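Local coordinates for YkuI protein (Bacillus subtilis, PDB 2BAS) that binds the second messenger cyclic di-GMP through its EAL domain and may cleave it as a cyclic-guanylate-specific phosphodiesterase, at residues A[60-65]-A[69-74]; A[73-78]-A[83-88]; A[378-381]-A[387-390]; A[297-302]-A[403-408]. One frame throughout, in Å; residues are numbered along the deposited sequence.

Contact 1: A[60-65]-A[69-74]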
loop_
_atom_site.group_PDB
_atom_site.type_symbol
_atom_site.label_atom_id
_atom_site.label_comp_id
_atom_site.label_asym_id
_atom_site.label_seq_id
_atom_site.Cartn_x
_atom_site.Cartn_y
_atom_site.Cartn_z
ATOM N N GLY A 60 13.393 -25.907 15.331
ATOM C CA GLY A 60 13.575 -26.713 16.546
ATOM C C GLY A 60 12.956 -28.101 16.504
ATOM O O GLY A 60 11.784 -28.245 16.170
ATOM N N ARG A 61 13.736 -29.126 16.849
ATOM C CA ARG A 61 13.234 -30.506 16.834
ATOM C C ARG A 61 13.709 -31.315 18.029
ATOM O O ARG A 61 14.664 -30.942 18.714
ATOM C CB ARG A 61 13.647 -31.253 15.545
ATOM C CG ARG A 61 13.083 -30.731 14.230
ATOM C CD ARG A 61 11.585 -30.972 14.094
ATOM N NE ARG A 61 11.080 -30.638 12.755
ATOM C CZ ARG A 61 10.666 -29.425 12.371
ATOM N NH1 ARG A 61 10.215 -29.229 11.134
ATOM N NH2 ARG A 61 10.703 -28.402 13.214
ATOM N N ILE A 62 13.037 -32.443 18.252
ATOM C CA ILE A 62 13.426 -33.406 19.275
ATOM C C ILE A 62 13.241 -34.850 18.772
ATOM O O ILE A 62 12.213 -35.196 18.170
ATOM C CB ILE A 62 12.687 -33.152 20.639
ATOM C CG1 ILE A 62 13.315 -33.979 21.770
ATOM C CG2 ILE A 62 11.179 -33.408 20.532
ATOM C CD1 ILE A 62 12.827 -33.622 23.164
ATOM N N LEU A 63 14.272 -35.670 18.992
ATOM C CA LEU A 63 14.215 -37.108 18.735
ATOM C C LEU A 63 13.631 -37.805 19.961
ATOM O O LEU A 63 14.283 -37.919 20.998
ATOM C CB LEU A 63 15.602 -37.672 18.412
ATOM C CG LEU A 63 15.702 -39.190 18.213
ATOM C CD1 LEU A 63 14.780 -39.667 17.104
ATOM C CD2 LEU A 63 17.136 -39.610 17.927
ATOM N N ALA A 64 12.389 -38.249 19.826
ATOM C CA ALA A 64 11.677 -38.895 20.909
ATOM C C ALA A 64 11.038 -40.164 20.388
ATOM O O ALA A 64 10.368 -40.152 19.345
ATOM C CB ALA A 64 10.628 -37.966 21.488
ATOM N N ASP A 65 11.268 -41.254 21.119
ATOM C CA ASP A 65 10.777 -42.585 20.764
ATOM C C ASP A 65 11.051 -42.913 19.294
ATOM O O ASP A 65 10.159 -43.351 18.564
ATOM C CB ASP A 65 9.292 -42.745 21.135
ATOM C CG ASP A 65 9.019 -42.457 22.620
ATOM O OD1 ASP A 65 9.278 -41.318 23.070
ATOM O OD2 ASP A 65 8.536 -43.367 23.332
ATOM N N GLN A 69 10.291 -34.856 16.004
ATOM C CA GLN A 69 9.048 -34.140 16.300
ATOM C C GLN A 69 9.264 -32.632 16.510
ATOM O O GLN A 69 10.319 -32.205 16.990
ATOM C CB GLN A 69 8.353 -34.765 17.520
ATOM C CG GLN A 69 7.636 -36.088 17.224
ATOM C CD GLN A 69 7.217 -36.869 18.480
ATOM O OE1 GLN A 69 7.957 -36.946 19.465
ATOM N NE2 GLN A 69 6.032 -37.475 18.429
ATOM N N SER A 70 8.260 -31.837 16.146
ATOM C CA SER A 70 8.314 -30.384 16.316
ATOM C C SER A 70 8.328 -29.948 17.771
ATOM O O SER A 70 7.663 -30.547 18.612
ATOM C CB SER A 70 7.128 -29.703 15.622
ATOM O OG SER A 70 7.480 -29.193 14.348
ATOM N N LEU A 71 9.080 -28.884 18.042
ATOM C CA LEU A 71 9.091 -28.237 19.348
ATOM C C LEU A 71 8.123 -27.037 19.385
ATOM O O LEU A 71 8.010 -26.348 20.405
ATOM C CB LEU A 71 10.520 -27.819 19.735
ATOM C CG LEU A 71 11.505 -28.954 20.072
ATOM C CD1 LEU A 71 12.939 -28.463 20.230
ATOM C CD2 LEU A 71 11.093 -29.737 21.305
ATOM N N GLY A 72 7.431 -26.801 18.265
ATOM C CA GLY A 72 6.444 -25.722 18.144
ATOM C C GLY A 72 5.350 -25.777 19.200
ATOM O O GLY A 72 5.125 -24.793 19.914
ATOM N N PRO A 73 4.656 -26.926 19.307
ATOM C CA PRO A 73 3.634 -27.130 20.345
ATOM C C PRO A 73 4.159 -26.955 21.780
ATOM O O PRO A 73 3.400 -27.115 22.745
ATOM C CB PRO A 73 3.193 -28.582 20.124
ATOM C CG PRO A 73 3.537 -28.881 18.707
ATOM C CD PRO A 73 4.779 -28.097 18.417
ATOM N N PHE A 74 5.444 -26.628 21.910
ATOM C CA PHE A 74 6.097 -26.446 23.207
ATOM C C PHE A 74 6.419 -24.963 23.459
ATOM O O PHE A 74 6.156 -24.442 24.549
ATOM C CB PHE A 74 7.343 -27.343 23.276
ATOM C CG PHE A 74 8.281 -27.020 24.396
ATOM C CD1 PHE A 74 8.077 -27.543 25.666
ATOM C CD2 PHE A 74 9.391 -26.215 24.173
ATOM C CE1 PHE A 74 8.950 -27.252 26.704
ATOM C CE2 PHE A 74 10.273 -25.917 25.209
ATOM C CZ PHE A 74 10.051 -26.439 26.477
#
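I62 and Q69 face each other as an antiparallel hydrogen-bonded pair. I62 N reaches Q69 O at 3.0 Å, and Q69 N returns to I62 O at 2.9 Å. R61 and S70 follow as a non-hydrogen-bonded pair whose side chains diverge, and there the R61 CA-H points at Q69 O over 3.4 Å. Beyond them the pairing fades into a weak bond of 3.4 Å from L71 N to G60 O. These pairs belong to the beta hairpin made by strands 53-64 and 67-70; in the EAL barrel, strand 53-64 also pairs with 38-47 and 108-112. G60 and R61 end the E-V-L-G-R sequence, this protein's version of the signature that names the family. The long R61 side chain bends at chi2 (-69°), which folds it back along the hairpin: CD passes over Q69 O, and NH2 reaches G60 O at 3.2 Å with the acceptor in the guanidinium plane. S70 OG sits over one face of that group, near its rim. On the side where I62 lies, branched apolar groups suit a buried site. L71 CD2 touches I62 CG2 at 3.8 Å, the two side chains crossing at about a right angle, while L71 CD1 lies against the R61 backbone. I31 of helix 28-33 covers both I62 and L71, and V88 and I92 of helix 82-100 back L71 further out.

Contact 2: A[73-78]-A[83-88]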
loop_
_atom_site.group_PDB
_atom_site.type_symbol
_atom_site.label_atom_id
_atom_site.label_comp_id
_atom_site.label_asym_id
_atom_site.label_seq_id
_atom_site.Cartn_x
_atom_site.Cartn_y
_atom_site.Cartn_z
ATOM N N PRO A 73 4.656 -26.926 19.307
ATOM C CA PRO A 73 3.634 -27.130 20.345
ATOM C C PRO A 73 4.159 -26.955 21.780
ATOM O O PRO A 73 3.400 -27.115 22.745
ATOM C CB PRO A 73 3.193 -28.582 20.124
ATOM C CG PRO A 73 3.537 -28.881 18.707
ATOM C CD PRO A 73 4.779 -28.097 18.417
ATOM N N PHE A 74 5.444 -26.628 21.910
ATOM C CA PHE A 74 6.097 -26.446 23.207
ATOM C C PHE A 74 6.419 -24.963 23.459
ATOM O O PHE A 74 6.156 -24.442 24.549
ATOM C CB PHE A 74 7.343 -27.343 23.276
ATOM C CG PHE A 74 8.281 -27.020 24.396
ATOM C CD1 PHE A 74 8.077 -27.543 25.666
ATOM C CD2 PHE A 74 9.391 -26.215 24.173
ATOM C CE1 PHE A 74 8.950 -27.252 26.704
ATOM C CE2 PHE A 74 10.273 -25.917 25.209
ATOM C CZ PHE A 74 10.051 -26.439 26.477
ATOM N N PHE A 75 6.968 -24.288 22.447
ATOM C CA PHE A 75 7.252 -22.855 22.519
ATOM C C PHE A 75 5.986 -22.010 22.542
ATOM O O PHE A 75 6.038 -20.841 22.910
ATOM C CB PHE A 75 8.157 -22.409 21.365
ATOM C CG PHE A 75 9.573 -22.894 21.488
ATOM C CD1 PHE A 75 10.105 -23.776 20.547
ATOM C CD2 PHE A 75 10.374 -22.486 22.562
ATOM C CE1 PHE A 75 11.416 -24.225 20.662
ATOM C CE2 PHE A 75 11.674 -22.940 22.690
ATOM C CZ PHE A 75 12.202 -23.808 21.738
ATOM N N LEU A 76 4.863 -22.608 22.142
ATOM C CA LEU A 76 3.561 -21.940 22.162
ATOM C C LEU A 76 2.867 -22.064 23.512
ATOM O O LEU A 76 2.108 -21.176 23.905
ATOM C CB LEU A 76 2.621 -22.516 21.096
ATOM C CG LEU A 76 2.834 -22.319 19.593
ATOM C CD1 LEU A 76 1.714 -23.035 18.841
ATOM C CD2 LEU A 76 2.880 -20.845 19.209
ATOM N N ASP A 77 3.111 -23.175 24.205
ATOM C CA ASP A 77 2.438 -23.469 25.476
ATOM C C ASP A 77 2.578 -22.319 26.483
ATOM O O ASP A 77 3.665 -21.765 26.672
ATOM C CB ASP A 77 2.963 -24.777 26.060
ATOM C CG ASP A 77 2.037 -25.367 27.104
ATOM O OD1 ASP A 77 1.402 -24.604 27.863
ATOM O OD2 ASP A 77 1.956 -26.609 27.169
ATOM N N ALA A 78 1.465 -21.969 27.120
ATOM C CA ALA A 78 1.407 -20.790 27.978
ATOM C C ALA A 78 1.795 -21.059 29.435
ATOM O O ALA A 78 2.237 -20.147 30.143
ATOM C CB ALA A 78 0.027 -20.155 27.893
ATOM N N GLU A 83 11.999 -19.469 31.768
ATOM C CA GLU A 83 13.240 -20.136 32.168
ATOM C C GLU A 83 13.492 -21.316 31.245
ATOM O O GLU A 83 14.555 -21.441 30.640
ATOM C CB GLU A 83 13.132 -20.707 33.585
ATOM C CG GLU A 83 12.666 -19.766 34.677
ATOM C CD GLU A 83 12.527 -20.483 36.017
ATOM O OE1 GLU A 83 13.340 -21.398 36.303
ATOM O OE2 GLU A 83 11.604 -20.137 36.789
ATOM N N TYR A 84 12.471 -22.165 31.145
ATOM C CA TYR A 84 12.544 -23.442 30.450
ATOM C C TYR A 84 12.489 -23.351 28.932
ATOM O O TYR A 84 13.123 -24.156 28.249
ATOM C CB TYR A 84 11.484 -24.401 31.006
ATOM C CG TYR A 84 11.709 -24.719 32.472
ATOM C CD1 TYR A 84 10.920 -24.139 33.467
ATOM C CD2 TYR A 84 12.734 -25.578 32.864
ATOM C CE1 TYR A 84 11.134 -24.433 34.822
ATOM C CE2 TYR A 84 12.959 -25.874 34.205
ATOM C CZ TYR A 84 12.158 -25.300 35.176
ATOM O OH TYR A 84 12.403 -25.594 36.488
ATOM N N LYS A 85 11.754 -22.375 28.406
ATOM C CA LYS A 85 11.708 -22.166 26.963
ATOM C C LYS A 85 13.071 -21.676 26.476
ATOM O O LYS A 85 13.578 -22.137 25.443
ATOM C CB LYS A 85 10.612 -21.179 26.560
ATOM C CG LYS A 85 9.186 -21.684 26.736
ATOM C CD LYS A 85 8.243 -20.906 25.827
ATOM C CE LYS A 85 6.782 -21.286 26.031
ATOM N NZ LYS A 85 6.043 -20.286 26.842
ATOM N N LEU A 86 13.665 -20.757 27.237
ATOM C CA LEU A 86 14.990 -20.223 26.920
ATOM C C LEU A 86 16.078 -21.295 27.010
ATOM O O LEU A 86 16.987 -21.306 26.185
ATOM C CB LEU A 86 15.339 -19.004 27.793
ATOM C CG LEU A 86 14.590 -17.690 27.507
ATOM C CD1 LEU A 86 14.822 -16.664 28.623
ATOM C CD2 LEU A 86 14.932 -17.090 26.131
ATOM N N GLU A 87 15.980 -22.189 27.993
ATOM C CA GLU A 87 16.925 -23.307 28.111
ATOM C C GLU A 87 16.963 -24.197 26.855
ATOM O O GLU A 87 18.033 -24.606 26.399
ATOM C CB GLU A 87 16.616 -24.158 29.348
ATOM C CG GLU A 87 17.678 -25.220 29.667
ATOM C CD GLU A 87 17.379 -26.018 30.933
ATOM O OE1 GLU A 87 18.134 -26.976 31.223
ATOM O OE2 GLU A 87 16.402 -25.693 31.645
ATOM N N VAL A 88 15.790 -24.503 26.318
ATOM C CA VAL A 88 15.690 -25.309 25.118
ATOM C C VAL A 88 16.159 -24.492 23.906
ATOM O O VAL A 88 16.979 -24.955 23.116
ATOM C CB VAL A 88 14.251 -25.833 24.922
ATOM C CG1 VAL A 88 14.115 -26.605 23.609
ATOM C CG2 VAL A 88 13.847 -26.712 26.096
#
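F75 and K85 mark the closest backbone approach, their CA atoms 6.3 Å apart, where the short helix 72-75 and the opening turns of helix 82-100 come alongside. From this point K85 carries the polar part of the contact. Its chain runs extended as far as CE, passes the F75 carbonyl, and turns at chi4 (102°), which brings NZ to D77 O at 2.8 Å, nearly in line with that C=O. NZ also bonds to I80 O, so one ammonium group grips two carbonyls of the connecting loop; a lysine fits here because its methylene chain tolerates burial while its tip satisfies backbone oxygens. The D77 carboxylate looks elsewhere, OD1 taking the amide of G79 as in an Asx turn. Two phenylalanines supply the apolar part, and V88 divides its methyls between them: CG2 meets F74 CE2 at 3.8 Å and CG1 meets F75 CZ at 3.9 Å. A beta-branched valine presents both methyls at once with little freedom to swing. F74 CD2 lies over the centre of one face of the F75 ring, and K85 O lies at that ring's edge, in its plane. Further out, I31 and P28 of helix 28-33 close on F74. The whole forms the turn into the helical leg of a right-handed beta-alpha-beta crossover, in which helix 82-100 carries the chain from strand 53-64 to its parallel neighbour 108-112, as in TIM-type barrels.

Contact 3: A[378-381]-A[387-390]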
loop_
_atom_site.group_PDB
_atom_site.type_symbol
_atom_site.label_atom_id
_atom_site.label_comp_id
_atom_site.label_asym_id
_atom_site.label_seq_id
_atom_site.Cartn_x
_atom_site.Cartn_y
_atom_site.Cartn_z
ATOM N N ILE A 378 -2.087 13.535 -17.353
ATOM C CA ILE A 378 -2.084 14.715 -18.211
ATOM C C ILE A 378 -0.688 14.939 -18.783
ATOM O O ILE A 378 -0.526 15.024 -20.001
ATOM C CB ILE A 378 -2.593 15.956 -17.459
ATOM C CG1 ILE A 378 -4.101 15.809 -17.231
ATOM C CG2 ILE A 378 -2.289 17.209 -18.252
ATOM C CD1 ILE A 378 -4.645 16.715 -16.202
HETATM N N MSE A 379 0.310 15.018 -17.902
HETATM C CA MSE A 379 1.723 15.034 -18.295
HETATM C C MSE A 379 2.058 14.025 -19.380
HETATM O O MSE A 379 2.665 14.382 -20.385
HETATM C CB MSE A 379 2.601 14.714 -17.094
HETATM C CG MSE A 379 3.360 15.878 -16.539
HETATM SE SE MSE A 379 4.983 16.217 -17.545
HETATM C CE MSE A 379 5.847 14.447 -17.340
ATOM N N ARG A 380 1.678 12.763 -19.158
ATOM C CA ARG A 380 1.983 11.687 -20.097
ATOM C C ARG A 380 1.280 11.884 -21.453
ATOM O O ARG A 380 1.919 11.777 -22.502
ATOM C CB ARG A 380 1.702 10.297 -19.490
ATOM C CG ARG A 380 2.003 9.140 -20.454
ATOM C CD ARG A 380 2.467 7.848 -19.773
ATOM N NE ARG A 380 1.366 6.975 -19.359
ATOM C CZ ARG A 380 0.836 6.962 -18.138
ATOM N NH1 ARG A 380 1.297 7.782 -17.192
ATOM N NH2 ARG A 380 -0.158 6.126 -17.862
HETATM N N MSE A 381 -0.013 12.196 -21.423
HETATM C CA MSE A 381 -0.769 12.450 -22.645
HETATM C C MSE A 381 -0.204 13.590 -23.479
HETATM O O MSE A 381 -0.082 13.467 -24.692
HETATM C CB MSE A 381 -2.234 12.713 -22.333
HETATM C CG MSE A 381 -2.952 11.463 -21.901
HETATM SE SE MSE A 381 -4.859 11.695 -21.786
HETATM C CE MSE A 381 -5.016 12.513 -19.972
ATOM N N GLY A 387 -3.588 8.283 -26.212
ATOM C CA GLY A 387 -4.458 7.940 -25.090
ATOM C C GLY A 387 -3.998 6.630 -24.475
ATOM O O GLY A 387 -2.996 6.070 -24.935
ATOM N N PHE A 388 -4.711 6.140 -23.445
ATOM C CA PHE A 388 -4.358 4.869 -22.757
ATOM C C PHE A 388 -5.275 4.455 -21.603
ATOM O O PHE A 388 -5.941 5.293 -20.987
ATOM C CB PHE A 388 -2.924 4.904 -22.243
ATOM C CG PHE A 388 -2.626 6.088 -21.375
ATOM C CD1 PHE A 388 -3.067 6.129 -20.057
ATOM C CD2 PHE A 388 -1.900 7.166 -21.878
ATOM C CE1 PHE A 388 -2.798 7.227 -19.258
ATOM C CE2 PHE A 388 -1.620 8.262 -21.088
ATOM C CZ PHE A 388 -2.065 8.302 -19.779
ATOM N N PHE A 389 -5.273 3.149 -21.313
ATOM C CA PHE A 389 -6.079 2.557 -20.259
ATOM C C PHE A 389 -5.455 2.759 -18.899
ATOM O O PHE A 389 -4.249 2.577 -18.723
ATOM C CB PHE A 389 -6.165 1.027 -20.429
ATOM C CG PHE A 389 -7.138 0.554 -21.467
ATOM C CD1 PHE A 389 -8.230 1.316 -21.839
ATOM C CD2 PHE A 389 -6.999 -0.712 -22.013
ATOM C CE1 PHE A 389 -9.134 0.856 -22.792
ATOM C CE2 PHE A 389 -7.909 -1.189 -22.964
ATOM C CZ PHE A 389 -8.976 -0.397 -23.357
ATOM N N SER A 390 -6.282 3.051 -17.909
ATOM C CA SER A 390 -5.818 2.983 -16.533
ATOM C C SER A 390 -5.751 1.508 -16.175
ATOM O O SER A 390 -6.183 0.651 -16.956
ATOM C CB SER A 390 -6.808 3.679 -15.606
ATOM O OG SER A 390 -7.961 2.884 -15.402
#
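R380 aims its CB at F388 and spends nearly the whole of its side chain on that ring. With CG anti to the backbone N (chi1 180°), the chain leaves the helix toward the strand, and CG touches the ring margin at F388 CE2, 3.8 Å away. CD then turns the chain along the ring, so that R380 NE rides over one face, off-centre, 3.7 Å from F388 CZ. At CZ the guanidinium has settled flat: its plane and that of the ring differ by 19°, and R380 CZ stands 4.0 Å from the F388 centroid, a cation-pi stack displaced from the ring's middle. NH2 goes furthest across, over CE1 and CZ. An arginine suits this place because its flat, delocalised cation can lie on an aromatic face, with its N-H bonds roughly parallel to the ring. The packing joins helix 374-384 to strand 388-394, within this chain the outermost strand at one end of a six-stranded antiparallel sheet; a sheet carrying such a helix is consistent with a PAS-like fold. F388 is the first residue of that strand and pairs through its backbone with S406. On the opposite side of the ring plane from R380 comes selenomethionine M381, whose CG meets F388 CE2 at 3.6 Å. Its SE lies obliquely, 5.3 Å from the F388 centroid, in a Met-aromatic contact. The flexible selenoether chain, standing in for methionine's thioether, rests on Y414, S406 and P408. M379, the residue before R380, instead packs on Y293 of the second subunit.

Contact 4: A[297-302]-A[403-408]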
loop_
_atom_site.group_PDB
_atom_site.type_symbol
_atom_site.label_atom_id
_atom_site.label_comp_id
_atom_site.label_asym_id
_atom_site.label_seq_id
_atom_site.Cartn_x
_atom_site.Cartn_y
_atom_site.Cartn_z
ATOM N N GLU A 297 -4.289 -0.205 -27.778
ATOM C CA GLU A 297 -4.019 0.318 -29.123
ATOM C C GLU A 297 -5.283 0.296 -29.959
ATOM O O GLU A 297 -5.700 1.327 -30.463
ATOM C CB GLU A 297 -2.904 -0.454 -29.838
ATOM C CG GLU A 297 -1.469 -0.194 -29.340
ATOM C CD GLU A 297 -0.911 1.162 -29.749
ATOM O OE1 GLU A 297 0.173 1.200 -30.376
ATOM O OE2 GLU A 297 -1.550 2.192 -29.443
ATOM N N GLN A 298 -5.917 -0.865 -30.082
ATOM C CA GLN A 298 -7.149 -0.934 -30.858
ATOM C C GLN A 298 -8.245 -0.022 -30.304
ATOM O O GLN A 298 -9.034 0.518 -31.061
ATOM C CB GLN A 298 -7.622 -2.382 -31.104
ATOM C CG GLN A 298 -6.776 -3.105 -32.176
ATOM C CD GLN A 298 -7.548 -4.159 -32.981
ATOM O OE1 GLN A 298 -7.930 -5.205 -32.457
ATOM N NE2 GLN A 298 -7.750 -3.892 -34.270
ATOM N N PHE A 299 -8.275 0.181 -28.991
ATOM C CA PHE A 299 -9.286 1.049 -28.394
ATOM C C PHE A 299 -9.033 2.485 -28.824
ATOM O O PHE A 299 -9.964 3.183 -29.231
ATOM C CB PHE A 299 -9.280 0.944 -26.870
ATOM C CG PHE A 299 -10.580 1.333 -26.232
ATOM C CD1 PHE A 299 -11.581 0.392 -26.043
ATOM C CD2 PHE A 299 -10.801 2.637 -25.812
ATOM C CE1 PHE A 299 -12.783 0.745 -25.447
ATOM C CE2 PHE A 299 -12.003 3.006 -25.222
ATOM C CZ PHE A 299 -12.997 2.059 -25.038
ATOM N N TYR A 300 -7.770 2.905 -28.756
ATOM C CA TYR A 300 -7.382 4.252 -29.141
ATOM C C TYR A 300 -7.820 4.580 -30.564
ATOM O O TYR A 300 -8.260 5.698 -30.836
ATOM C CB TYR A 300 -5.862 4.463 -28.993
ATOM C CG TYR A 300 -5.365 5.769 -29.580
ATOM C CD1 TYR A 300 -5.654 6.985 -28.963
ATOM C CD2 TYR A 300 -4.614 5.793 -30.755
ATOM C CE1 TYR A 300 -5.205 8.201 -29.505
ATOM C CE2 TYR A 300 -4.162 6.996 -31.297
ATOM C CZ TYR A 300 -4.470 8.195 -30.666
ATOM O OH TYR A 300 -4.038 9.396 -31.183
ATOM N N LYS A 301 -7.693 3.613 -31.467
ATOM C CA LYS A 301 -8.052 3.836 -32.871
ATOM C C LYS A 301 -9.553 4.072 -33.010
ATOM O O LYS A 301 -9.974 4.971 -33.748
ATOM C CB LYS A 301 -7.595 2.689 -33.778
ATOM C CG LYS A 301 -6.120 2.359 -33.670
ATOM C CD LYS A 301 -5.559 1.776 -34.972
ATOM C CE LYS A 301 -4.390 0.817 -34.712
ATOM N NZ LYS A 301 -3.449 1.283 -33.646
ATOM N N ARG A 302 -10.343 3.281 -32.280
ATOM C CA ARG A 302 -11.797 3.411 -32.307
ATOM C C ARG A 302 -12.221 4.810 -31.851
ATOM O O ARG A 302 -12.996 5.489 -32.536
ATOM C CB ARG A 302 -12.473 2.316 -31.471
ATOM C CG ARG A 302 -13.986 2.391 -31.420
ATOM C CD ARG A 302 -14.613 1.771 -32.646
ATOM N NE ARG A 302 -16.030 2.110 -32.790
ATOM C CZ ARG A 302 -16.490 3.182 -33.442
ATOM N NH1 ARG A 302 -15.647 4.048 -34.009
ATOM N NH2 ARG A 302 -17.797 3.394 -33.521
ATOM N N ARG A 403 -12.141 0.220 -15.728
ATOM C CA ARG A 403 -10.948 0.856 -16.280
ATOM C C ARG A 403 -11.414 2.137 -16.952
ATOM O O ARG A 403 -12.516 2.177 -17.498
ATOM C CB ARG A 403 -10.245 -0.052 -17.291
ATOM C CG ARG A 403 -9.281 -1.083 -16.680
ATOM C CD ARG A 403 -8.634 -1.967 -17.771
ATOM N NE ARG A 403 -7.236 -2.302 -17.478
ATOM C CZ ARG A 403 -6.792 -3.524 -17.217
ATOM N NH1 ARG A 403 -7.623 -4.540 -17.199
ATOM N NH2 ARG A 403 -5.512 -3.737 -16.976
ATOM N N THR A 404 -10.593 3.176 -16.880
ATOM C CA THR A 404 -10.857 4.480 -17.499
ATOM C C THR A 404 -9.890 4.627 -18.657
ATOM O O THR A 404 -8.716 4.277 -18.522
ATOM C CB THR A 404 -10.566 5.651 -16.520
ATOM O OG1 THR A 404 -11.432 5.580 -15.381
ATOM C CG2 THR A 404 -10.730 7.045 -17.209
ATOM N N PHE A 405 -10.376 5.149 -19.783
ATOM C CA PHE A 405 -9.531 5.450 -20.937
ATOM C C PHE A 405 -9.376 6.968 -21.132
ATOM O O PHE A 405 -10.379 7.664 -21.272
ATOM C CB PHE A 405 -10.092 4.814 -22.204
ATOM C CG PHE A 405 -9.229 5.026 -23.400
ATOM C CD1 PHE A 405 -8.166 4.162 -23.667
ATOM C CD2 PHE A 405 -9.443 6.112 -24.246
ATOM C CE1 PHE A 405 -7.349 4.363 -24.768
ATOM C CE2 PHE A 405 -8.618 6.320 -25.358
ATOM C CZ PHE A 405 -7.572 5.450 -25.614
ATOM N N SER A 406 -8.125 7.445 -21.147
ATOM C CA SER A 406 -7.766 8.875 -21.257
ATOM C C SER A 406 -7.294 9.241 -22.650
ATOM O O SER A 406 -6.359 8.636 -23.158
ATOM C CB SER A 406 -6.596 9.203 -20.332
ATOM O OG SER A 406 -6.896 8.850 -19.014
ATOM N N TYR A 407 -7.894 10.273 -23.227
ATOM C CA TYR A 407 -7.606 10.669 -24.593
ATOM C C TYR A 407 -7.304 12.168 -24.676
ATOM O O TYR A 407 -8.068 12.971 -24.146
ATOM C CB TYR A 407 -8.798 10.309 -25.477
ATOM C CG TYR A 407 -8.627 10.679 -26.922
ATOM C CD1 TYR A 407 -8.054 9.789 -27.822
ATOM C CD2 TYR A 407 -9.045 11.917 -27.403
ATOM C CE1 TYR A 407 -7.895 10.120 -29.155
ATOM C CE2 TYR A 407 -8.894 12.259 -28.758
ATOM C CZ TYR A 407 -8.317 11.359 -29.615
ATOM O OH TYR A 407 -8.154 11.675 -30.945
ATOM N N PRO A 408 -6.175 12.545 -25.311
ATOM C CA PRO A 408 -5.871 13.962 -25.514
ATOM C C PRO A 408 -6.536 14.537 -26.769
ATOM O O PRO A 408 -6.414 13.972 -27.855
ATOM C CB PRO A 408 -4.339 13.982 -25.659
ATOM C CG PRO A 408 -3.969 12.632 -26.159
ATOM C CD PRO A 408 -5.105 11.674 -25.838
#
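F299 and F405 both hold CG anti to the backbone N (chi1 -157° and -177°), which sends one ring from the helix toward the sheet and the other from the strand toward the helix until they lie alongside, pointing in opposite directions. F299 CD2 comes over a face of F405, toward its rim, 3.7 Å from CD1 of that ring. The ring planes stand 53° apart and the centroids 5.0 Å, an oblique arrangement. F405 reaches beyond F299 to the helix itself, its CZ against Y300 CA at 3.7 Å and against Y300 CB. Here the long helix 271-311 lies across one side of the antiparallel sheet, over strand 401-409; F405 points to the helix and Y407, two along in that strand, brings its ring end there, while S406 between them packs on M381 beyond the other side. Y300 and Y407 meet rim to rim, CE1 beside CE1, with centroids 5.7 Å apart and neither ring over the other's face. Tyrosine suits the Y407 position because its ring can be buried among V303 and V307 of the same helix while its OH finds a partner in H304 ND1. Phenylalanine, with no polar group to satisfy, fits the enclosed positions. Around F299 the second shell is again largely apolar, formed by F389, L419 and C332, and a beta-mercaptoethanol molecule, probably from the crystallisation liquor, is bound about 4 Å from the side chain.

The four contacts form two clusters at opposite sides of the chain's centre. Contacts 1 and 2 lie in the EAL domain, their centres 11 Å apart; they share P73 and F74, and L71 of the first packs on V88 of the second, so the hairpin end and the following helix have one apolar core. Contacts 3 and 4, in the associated signalling domain, have centres 9 Å apart and meet along neighbouring strands: S390 N lies 2.8 Å from T404 O and F388 N 3.0 Å from S406 O, probably as hydrogen bonds. Contacts 1 and 4 are centred 60 Å apart, their nearest atoms about 41 Å. The family signature ends within contact 1, remote from contacts 3 and 4.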